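Local structure of putative cell surface hydrolase (Lactobacillus plantarum, 3LP5) at residues L162-E175 and Q198-T212. The protein is a putative cell-surface hydrolase of the alpha/beta-hydrolase clan whose substrate is not established. Residues are numbered along the deposited sequence; the frame is centred on the assembly and turned at random.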
ATOM      1  N   LEU A 162      -6.759   9.240  10.773  1.00 15.61           N
ATOM      2  CA  LEU A 162      -7.133   8.034  10.006  1.00 17.32           C
ATOM      3  C   LEU A 162      -8.638   7.819  10.049  1.00 18.01           C
ATOM      4  O   LEU A 162      -9.281   8.197  11.021  1.00 18.20           O
ATOM      5  CB  LEU A 162      -6.407   6.758  10.507  1.00 15.41           C
ATOM      6  CG  LEU A 162      -4.891   6.734  10.182  1.00 18.15           C
ATOM      7  CD1 LEU A 162      -4.143   5.768  11.122  1.00 13.53           C
ATOM      8  CD2 LEU A 162      -4.581   6.453   8.669  1.00 16.51           C
ATOM      9  N   PRO A 163      -9.208   7.260   8.982  1.00 20.13           N
ATOM     10  CA  PRO A 163     -10.643   6.920   9.021  1.00 21.01           C
ATOM     11  C   PRO A 163     -10.948   5.756   9.949  1.00 21.48           C
ATOM     12  O   PRO A 163     -10.316   4.712   9.846  1.00 21.61           O
ATOM     13  CB  PRO A 163     -10.974   6.544   7.570  1.00 20.79           C
ATOM     14  CG  PRO A 163      -9.717   6.400   6.900  1.00 20.83           C
ATOM     15  CD  PRO A 163      -8.673   7.204   7.609  1.00 20.05           C
ATOM     16  N   GLU A 164     -11.932   5.931  10.834  1.00 21.68           N
ATOM     17  CA  GLU A 164     -12.238   4.914  11.823  1.00 22.60           C
ATOM     18  C   GLU A 164     -12.850   3.635  11.219  1.00 22.37           C
ATOM     19  O   GLU A 164     -12.740   2.579  11.805  1.00 23.21           O
ATOM     20  CB  GLU A 164     -13.118   5.454  12.978  1.00 22.91           C
ATOM     21  CG  GLU A 164     -12.499   6.641  13.765  1.00 27.92           C
ATOM     22  CD  GLU A 164     -13.287   7.033  15.038  1.00 34.91           C
ATOM     23  OE1 GLU A 164     -14.537   7.027  15.002  1.00 36.06           O
ATOM     24  OE2 GLU A 164     -12.664   7.348  16.084  1.00 36.96           O
ATOM     25  N   SER A 165     -13.511   3.688  10.079  1.00 21.38           N
ATOM     26  CA  SER A 165     -14.116   2.449   9.592  1.00 21.37           C
ATOM     27  C   SER A 165     -13.152   1.590   8.693  1.00 20.68           C
ATOM     28  O   SER A 165     -13.547   0.508   8.251  1.00 20.64           O
ATOM     29  CB  SER A 165     -15.411   2.759   8.844  1.00 22.07           C
ATOM     30  OG  SER A 165     -15.009   3.403   7.634  1.00 26.14           O
ATOM     31  N   LEU A 166     -11.896   2.017   8.532  1.00 18.72           N
ATOM     32  CA  LEU A 166     -10.856   1.292   7.745  1.00 17.55           C
ATOM     33  C   LEU A 166     -10.376  -0.041   8.318  1.00 17.46           C
ATOM     34  O   LEU A 166     -10.268  -0.220   9.542  1.00 17.91           O
ATOM     35  CB  LEU A 166      -9.622   2.219   7.530  1.00 17.70           C
ATOM     36  CG  LEU A 166      -8.428   1.765   6.695  1.00 15.14           C
ATOM     37  CD1 LEU A 166      -8.753   1.508   5.237  1.00 13.17           C
ATOM     38  CD2 LEU A 166      -7.357   2.834   6.780  1.00 12.12           C
ATOM     39  N   THR A 167     -10.058  -0.965   7.414  1.00 16.31           N
ATOM     40  CA  THR A 167      -9.470  -2.258   7.733  1.00 15.50           C
ATOM     41  C   THR A 167      -8.078  -2.265   7.151  1.00 14.63           C
ATOM     42  O   THR A 167      -7.919  -2.012   5.946  1.00 13.62           O
ATOM     43  CB  THR A 167     -10.317  -3.443   7.130  1.00 15.29           C
ATOM     44  OG1 THR A 167     -11.485  -3.603   7.927  1.00 18.46           O
ATOM     45  CG2 THR A 167      -9.622  -4.735   7.281  1.00 17.70           C
ATOM     46  N   VAL A 168      -7.077  -2.532   8.002  1.00 13.24           N
ATOM     47  CA  VAL A 168      -5.701  -2.490   7.618  1.00 12.76           C
ATOM     48  C   VAL A 168      -4.992  -3.825   7.786  1.00 13.62           C
ATOM     49  O   VAL A 168      -5.041  -4.442   8.889  1.00 13.18           O
ATOM     50  CB  VAL A 168      -4.894  -1.407   8.374  1.00 12.69           C
ATOM     51  CG1 VAL A 168      -3.420  -1.388   7.876  1.00 12.25           C
ATOM     52  CG2 VAL A 168      -5.588  -0.002   8.211  1.00 12.02           C
ATOM     53  N   TYR A 169      -4.331  -4.250   6.690  1.00 12.40           N
ATOM     54  CA  TYR A 169      -3.374  -5.413   6.701  1.00 13.46           C
ATOM     55  C   TYR A 169      -1.936  -4.956   6.482  1.00 14.17           C
ATOM     56  O   TYR A 169      -1.646  -4.197   5.524  1.00 15.21           O
ATOM     57  CB  TYR A 169      -3.743  -6.420   5.621  1.00 13.51           C
ATOM     58  CG  TYR A 169      -5.168  -6.890   5.733  1.00 14.14           C
ATOM     59  CD1 TYR A 169      -5.474  -8.051   6.485  1.00 16.01           C
ATOM     60  CD2 TYR A 169      -6.202  -6.207   5.095  1.00 16.13           C
ATOM     61  CE1 TYR A 169      -6.781  -8.507   6.625  1.00 15.80           C
ATOM     62  CE2 TYR A 169      -7.541  -6.669   5.214  1.00 18.94           C
ATOM     63  CZ  TYR A 169      -7.797  -7.812   5.977  1.00 20.66           C
ATOM     64  OH  TYR A 169      -9.061  -8.254   6.142  1.00 24.44           O
ATOM     65  N   SER A 170      -1.052  -5.337   7.396  1.00 13.97           N
ATOM     66  CA  SER A 170       0.343  -4.995   7.278  1.00 14.91           C
ATOM     67  C   SER A 170       1.165  -6.305   7.162  1.00 14.63           C
ATOM     68  O   SER A 170       1.231  -7.073   8.114  1.00 13.05           O
ATOM     69  CB  SER A 170       0.799  -4.174   8.484  1.00 16.32           C
ATOM     70  OG  SER A 170       2.231  -3.913   8.422  1.00 21.43           O
ATOM     71  N   ILE A 171       1.733  -6.554   5.978  1.00 13.47           N
ATOM     72  CA  ILE A 171       2.644  -7.701   5.741  1.00 13.30           C
ATOM     73  C   ILE A 171       4.052  -7.271   6.096  1.00 14.73           C
ATOM     74  O   ILE A 171       4.485  -6.185   5.691  1.00 15.16           O
ATOM     75  CB  ILE A 171       2.604  -8.123   4.279  1.00 13.41           C
ATOM     76  CG1 ILE A 171       1.185  -8.682   3.933  1.00 15.24           C
ATOM     77  CG2 ILE A 171       3.779  -9.098   3.903  1.00 11.94           C
ATOM     78  CD1 ILE A 171       0.884  -8.746   2.414  1.00 20.93           C
ATOM     79  N   ALA A 172       4.746  -8.113   6.877  1.00 15.12           N
ATOM     80  CA  ALA A 172       6.165  -7.949   7.194  1.00 15.72           C
ATOM     81  C   ALA A 172       6.915  -9.279   7.059  1.00 16.43           C
ATOM     82  O   ALA A 172       6.337 -10.379   7.198  1.00 14.43           O
ATOM     83  CB  ALA A 172       6.308  -7.422   8.621  1.00 15.77           C
ATOM     84  N   GLY A 173       8.192  -9.183   6.747  1.00 16.84           N
ATOM     85  CA  GLY A 173       9.073 -10.342   6.893  1.00 19.18           C
ATOM     86  C   GLY A 173       9.722 -10.359   8.264  1.00 20.09           C
ATOM     87  O   GLY A 173       9.365  -9.571   9.172  1.00 20.09           O
ATOM     88  N   THR A 174      10.681 -11.242   8.455  1.00 22.20           N
ATOM     89  CA  THR A 174      11.361 -11.296   9.764  1.00 25.31           C
ATOM     90  C   THR A 174      12.821 -10.840   9.717  1.00 25.87           C
ATOM     91  O   THR A 174      13.519 -10.907  10.702  1.00 27.21           O
ATOM     92  CB  THR A 174      11.182 -12.648  10.479  1.00 26.14           C
ATOM     93  OG1 THR A 174      11.500 -13.720   9.572  1.00 29.26           O
ATOM     94  CG2 THR A 174       9.709 -12.789  11.002  1.00 26.60           C
ATOM     95  N   GLU A 175      13.241 -10.304   8.584  1.00 26.00           N
ATOM     96  CA  GLU A 175      14.599  -9.810   8.371  1.00 27.65           C
ATOM     97  C   GLU A 175      14.845  -8.550   9.208  1.00 28.17           C
ATOM     98  O   GLU A 175      14.046  -7.627   9.176  1.00 26.72           O
ATOM     99  CB  GLU A 175      14.776  -9.548   6.859  1.00 28.20           C
ATOM    100  CG  GLU A 175      14.397 -10.810   5.961  1.00 29.86           C
ATOM    101  CD  GLU A 175      12.884 -11.080   5.880  1.00 31.13           C
ATOM    102  OE1 GLU A 175      12.153 -10.187   5.422  1.00 29.34           O
ATOM    103  OE2 GLU A 175      12.411 -12.200   6.261  1.00 35.00           O
ATOM    104  N   GLN A 198      -6.858   3.045  16.157  1.00 12.95           N
ATOM    105  CA  GLN A 198      -7.216   4.183  15.303  1.00 13.53           C
ATOM    106  C   GLN A 198      -8.094   3.750  14.164  1.00 14.77           C
ATOM    107  O   GLN A 198      -8.723   4.609  13.569  1.00 16.78           O
ATOM    108  CB  GLN A 198      -6.000   4.933  14.714  1.00 11.84           C
ATOM    109  CG  GLN A 198      -5.205   5.669  15.741  1.00 12.39           C
ATOM    110  CD  GLN A 198      -6.072   6.641  16.620  1.00 14.73           C
ATOM    111  OE1 GLN A 198      -6.991   7.300  16.141  1.00 10.61           O
ATOM    112  NE2 GLN A 198      -5.755   6.701  17.905  1.00 11.58           N
ATOM    113  N   VAL A 199      -8.117   2.443  13.839  1.00 13.88           N
ATOM    114  CA  VAL A 199      -8.906   1.930  12.725  1.00 13.82           C
ATOM    115  C   VAL A 199      -9.755   0.745  13.243  1.00 14.73           C
ATOM    116  O   VAL A 199      -9.465   0.179  14.289  1.00 14.26           O
ATOM    117  CB  VAL A 199      -8.010   1.551  11.487  1.00 15.21           C
ATOM    118  CG1 VAL A 199      -7.133   2.758  11.011  1.00 14.73           C
ATOM    119  CG2 VAL A 199      -7.113   0.345  11.778  1.00 12.09           C
ATOM    120  N   LYS A 200     -10.801   0.374  12.510  1.00 15.18           N
ATOM    121  CA  LYS A 200     -11.690  -0.747  12.871  1.00 16.69           C
ATOM    122  C   LYS A 200     -10.945  -2.097  13.102  1.00 16.88           C
ATOM    123  O   LYS A 200     -11.188  -2.783  14.094  1.00 15.67           O
ATOM    124  CB  LYS A 200     -12.738  -0.914  11.736  1.00 17.49           C
ATOM    125  CG  LYS A 200     -14.010  -1.640  12.143  1.00 23.17           C
ATOM    126  CD  LYS A 200     -14.643  -2.450  10.989  1.00 32.10           C
ATOM    127  CE  LYS A 200     -15.391  -1.619   9.937  1.00 36.50           C
ATOM    128  NZ  LYS A 200     -15.957  -0.347  10.487  1.00 41.37           N
ATOM    129  N   HIS A 201     -10.058  -2.491  12.179  1.00 16.21           N
ATOM    130  CA  HIS A 201      -9.289  -3.727  12.354  1.00 17.25           C
ATOM    131  C   HIS A 201      -7.910  -3.517  11.827  1.00 17.09           C
ATOM    132  O   HIS A 201      -7.738  -2.892  10.734  1.00 16.48           O
ATOM    133  CB  HIS A 201      -9.824  -4.932  11.554  1.00 18.44           C
ATOM    134  CG  HIS A 201     -11.274  -5.246  11.766  1.00 24.76           C
ATOM    135  ND1 HIS A 201     -11.755  -5.829  12.925  1.00 27.27           N
ATOM    136  CD2 HIS A 201     -12.341  -5.126  10.930  1.00 27.11           C
ATOM    137  CE1 HIS A 201     -13.063  -6.012  12.808  1.00 27.36           C
ATOM    138  NE2 HIS A 201     -13.440  -5.601  11.609  1.00 28.75           N
ATOM    139  N   PHE A 202      -6.927  -4.038  12.576  1.00 16.29           N
ATOM    140  CA  PHE A 202      -5.530  -4.049  12.151  1.00 15.73           C
ATOM    141  C   PHE A 202      -5.002  -5.455  12.229  1.00 16.69           C
ATOM    142  O   PHE A 202      -5.165  -6.116  13.275  1.00 14.47           O
ATOM    143  CB  PHE A 202      -4.702  -3.143  13.048  1.00 17.60           C
ATOM    144  CG  PHE A 202      -3.238  -3.148  12.734  1.00 16.82           C
ATOM    145  CD1 PHE A 202      -2.763  -2.606  11.545  1.00 17.68           C
ATOM    146  CD2 PHE A 202      -2.333  -3.695  13.638  1.00 17.50           C
ATOM    147  CE1 PHE A 202      -1.420  -2.590  11.243  1.00 16.08           C
ATOM    148  CE2 PHE A 202      -0.987  -3.720  13.345  1.00 17.91           C
ATOM    149  CZ  PHE A 202      -0.513  -3.137  12.168  1.00 18.91           C
ATOM    150  N   THR A 203      -4.411  -5.920  11.125  1.00 15.03           N
ATOM    151  CA  THR A 203      -3.947  -7.337  11.018  1.00 16.42           C
ATOM    152  C   THR A 203      -2.502  -7.413  10.521  1.00 16.57           C
ATOM    153  O   THR A 203      -2.211  -6.911   9.462  1.00 14.73           O
ATOM    154  CB  THR A 203      -4.855  -8.157  10.095  1.00 16.00           C
ATOM    155  OG1 THR A 203      -6.148  -8.149  10.653  1.00 18.49           O
ATOM    156  CG2 THR A 203      -4.445  -9.625   9.983  1.00 15.18           C
ATOM    157  N   GLU A 204      -1.606  -7.998  11.332  1.00 16.07           N
ATOM    158  CA  GLU A 204      -0.244  -8.237  10.918  1.00 17.39           C
ATOM    159  C   GLU A 204      -0.130  -9.618  10.346  1.00 16.84           C
ATOM    160  O   GLU A 204      -0.675 -10.577  10.909  1.00 15.05           O
ATOM    161  CB  GLU A 204       0.724  -8.117  12.108  1.00 18.11           C
ATOM    162  CG  GLU A 204       0.523  -6.783  12.820  1.00 24.44           C
ATOM    163  CD  GLU A 204       1.230  -6.728  14.185  1.00 33.03           C
ATOM    164  OE1 GLU A 204       2.455  -6.519  14.171  1.00 36.93           O
ATOM    165  OE2 GLU A 204       0.563  -6.903  15.242  1.00 34.74           O
ATOM    166  N   ILE A 205       0.627  -9.718   9.246  1.00 17.99           N
ATOM    167  CA  ILE A 205       0.795 -10.985   8.513  1.00 16.58           C
ATOM    168  C   ILE A 205       2.269 -11.113   8.244  1.00 17.32           C
ATOM    169  O   ILE A 205       2.887 -10.148   7.827  1.00 16.59           O
ATOM    170  CB  ILE A 205       0.000 -11.001   7.147  1.00 17.27           C
ATOM    171  CG1 ILE A 205      -1.492 -10.826   7.380  1.00 16.07           C
ATOM    172  CG2 ILE A 205       0.272 -12.327   6.332  1.00 15.84           C
ATOM    173  CD1 ILE A 205      -2.329 -10.387   6.162  1.00 14.37           C
ATOM    174  N   THR A 206       2.837 -12.315   8.452  1.00 16.52           N
ATOM    175  CA  THR A 206       4.225 -12.548   8.127  1.00 17.45           C
ATOM    176  C   THR A 206       4.376 -13.248   6.786  1.00 16.48           C
ATOM    177  O   THR A 206       3.700 -14.233   6.492  1.00 16.64           O
ATOM    178  CB  THR A 206       4.957 -13.389   9.225  1.00 17.66           C
ATOM    179  OG1 THR A 206       4.684 -12.813  10.495  1.00 23.27           O
ATOM    180  CG2 THR A 206       6.446 -13.346   9.027  1.00 18.32           C
ATOM    181  N   VAL A 207       5.296 -12.732   5.980  1.00 16.82           N
ATOM    182  CA  VAL A 207       5.774 -13.409   4.788  1.00 16.40           C
ATOM    183  C   VAL A 207       7.289 -13.339   4.856  1.00 17.31           C
ATOM    184  O   VAL A 207       7.874 -12.237   4.828  1.00 15.79           O
ATOM    185  CB  VAL A 207       5.260 -12.706   3.477  1.00 16.31           C
ATOM    186  CG1 VAL A 207       5.901 -13.295   2.227  1.00 14.86           C
ATOM    187  CG2 VAL A 207       3.766 -12.843   3.397  1.00 16.16           C
ATOM    188  N   THR A 208       7.939 -14.511   4.858  1.00 18.12           N
ATOM    189  CA  THR A 208       9.369 -14.483   5.097  1.00 19.24           C
ATOM    190  C   THR A 208      10.050 -13.936   3.862  1.00 17.72           C
ATOM    191  O   THR A 208       9.657 -14.280   2.769  1.00 17.22           O
ATOM    192  CB  THR A 208       9.928 -15.851   5.531  1.00 20.81           C
ATOM    193  OG1 THR A 208       9.916 -16.733   4.405  1.00 24.54           O
ATOM    194  CG2 THR A 208       9.083 -16.445   6.658  1.00 21.06           C
ATOM    195  N   GLY A 209      11.001 -13.013   4.032  1.00 16.29           N
ATOM    196  CA  GLY A 209      11.638 -12.370   2.905  1.00 14.66           C
ATOM    197  C   GLY A 209      10.978 -11.108   2.392  1.00 14.24           C
ATOM    198  O   GLY A 209      11.558 -10.413   1.541  1.00 15.36           O
ATOM    199  N   ALA A 210       9.787 -10.771   2.899  1.00 13.59           N
ATOM    200  CA  ALA A 210       9.029  -9.615   2.369  1.00 12.70           C
ATOM    201  C   ALA A 210       9.742  -8.295   2.621  1.00 13.33           C
ATOM    202  O   ALA A 210       9.486  -7.326   1.910  1.00 13.00           O
ATOM    203  CB  ALA A 210       7.561  -9.550   2.880  1.00 13.16           C
ATOM    204  N   ASN A 211      10.685  -8.259   3.571  1.00 12.14           N
ATOM    205  CA  ASN A 211      11.392  -7.001   3.886  1.00 14.36           C
ATOM    206  C   ASN A 211      12.544  -6.696   2.906  1.00 14.86           C
ATOM    207  O   ASN A 211      13.125  -5.615   2.983  1.00 14.04           O
ATOM    208  CB  ASN A 211      12.003  -7.051   5.303  1.00 12.57           C
ATOM    209  CG  ASN A 211      10.944  -6.990   6.404  1.00 16.02           C
ATOM    210  OD1 ASN A 211       9.757  -6.822   6.136  1.00 15.66           O
ATOM    211  ND2 ASN A 211      11.382  -7.199   7.647  1.00 12.16           N
ATOM    212  N   THR A 212      12.927  -7.684   2.066  1.00 15.22           N
ATOM    213  CA  THR A 212      14.067  -7.509   1.174  1.00 16.90           C
ATOM    214  C   THR A 212      13.582  -6.806  -0.064  1.00 17.88           C
ATOM    215  O   THR A 212      12.423  -6.991  -0.478  1.00 15.51           O
ATOM    216  CB  THR A 212      14.679  -8.875   0.721  1.00 17.51           C
ATOM    217  OG1 THR A 212      13.631  -9.680   0.137  1.00 20.90           O
ATOM    218  CG2 THR A 212      15.234  -9.604   1.898  1.00 17.05           C
TER
HETATM  219  O   HOH W   1     -15.322   1.604  13.138  1.00 21.54           O
HETATM  220  O   HOH W   2      -7.495  -5.984   9.444  1.00 27.89           O
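Glu-175 and Asn-211 grip each other's segments where two parallel strands run out into loops, a worked example of side chains taking over the cross-links where backbone pairing ends. The carboxylate of Glu-175 reaches the two overlapping turns Val-207 to Ala-210 and Gly-209 to Thr-212: OE1 takes the backbone N of Asn-211 at 3.0 Å, nearly in line with its C-O bond, while OE2 receives Gly-209 N at 2.8 Å from above the carboxylate plane. A bend at chi2 (73°) turns the carboxylate toward these two amides. Asn-211 answers with both ends of its amide. Its ND2 donates to Glu-175 O at 3.1 Å, in plane and on a lone pair, whereas OD1 accepts Gly-173 N at 2.9 Å from well above the carbonyl plane.

Behind this junction, strands 167-172 and 201-206 pair in parallel, with bonds such as Ser-170 N to Thr-203 O (2.8 Å). On one face, the Tyr-169 ring lies alongside Thr-203, CD1 to CB 3.7 Å; farther on, Ile-171 CG2 meets Val-207 CG2 at 3.8 Å and also touches Ala-210 CB. Helix 217-231 packs on this face, with Tyr-230 against Tyr-169 and Leu-226 against Ile-205 and Val-207. On the other, Phe-202 swings CG anti to its backbone N (chi1 177°), presenting its ring edge to Val-168 CG1 at 3.9 Å, with Ser-170 CB also in contact.

Strand 167-172 also bonds to strand 127-134 on its other side, and strand 201-206 is outermost at this end of the alpha/beta-hydrolase sheet. Each carboxylate oxygen of Glu-175 accepts a backbone amide of the turns, and the two-way bonding with Asn-211 ties the loops after both strands together, which probably limits their independent movement.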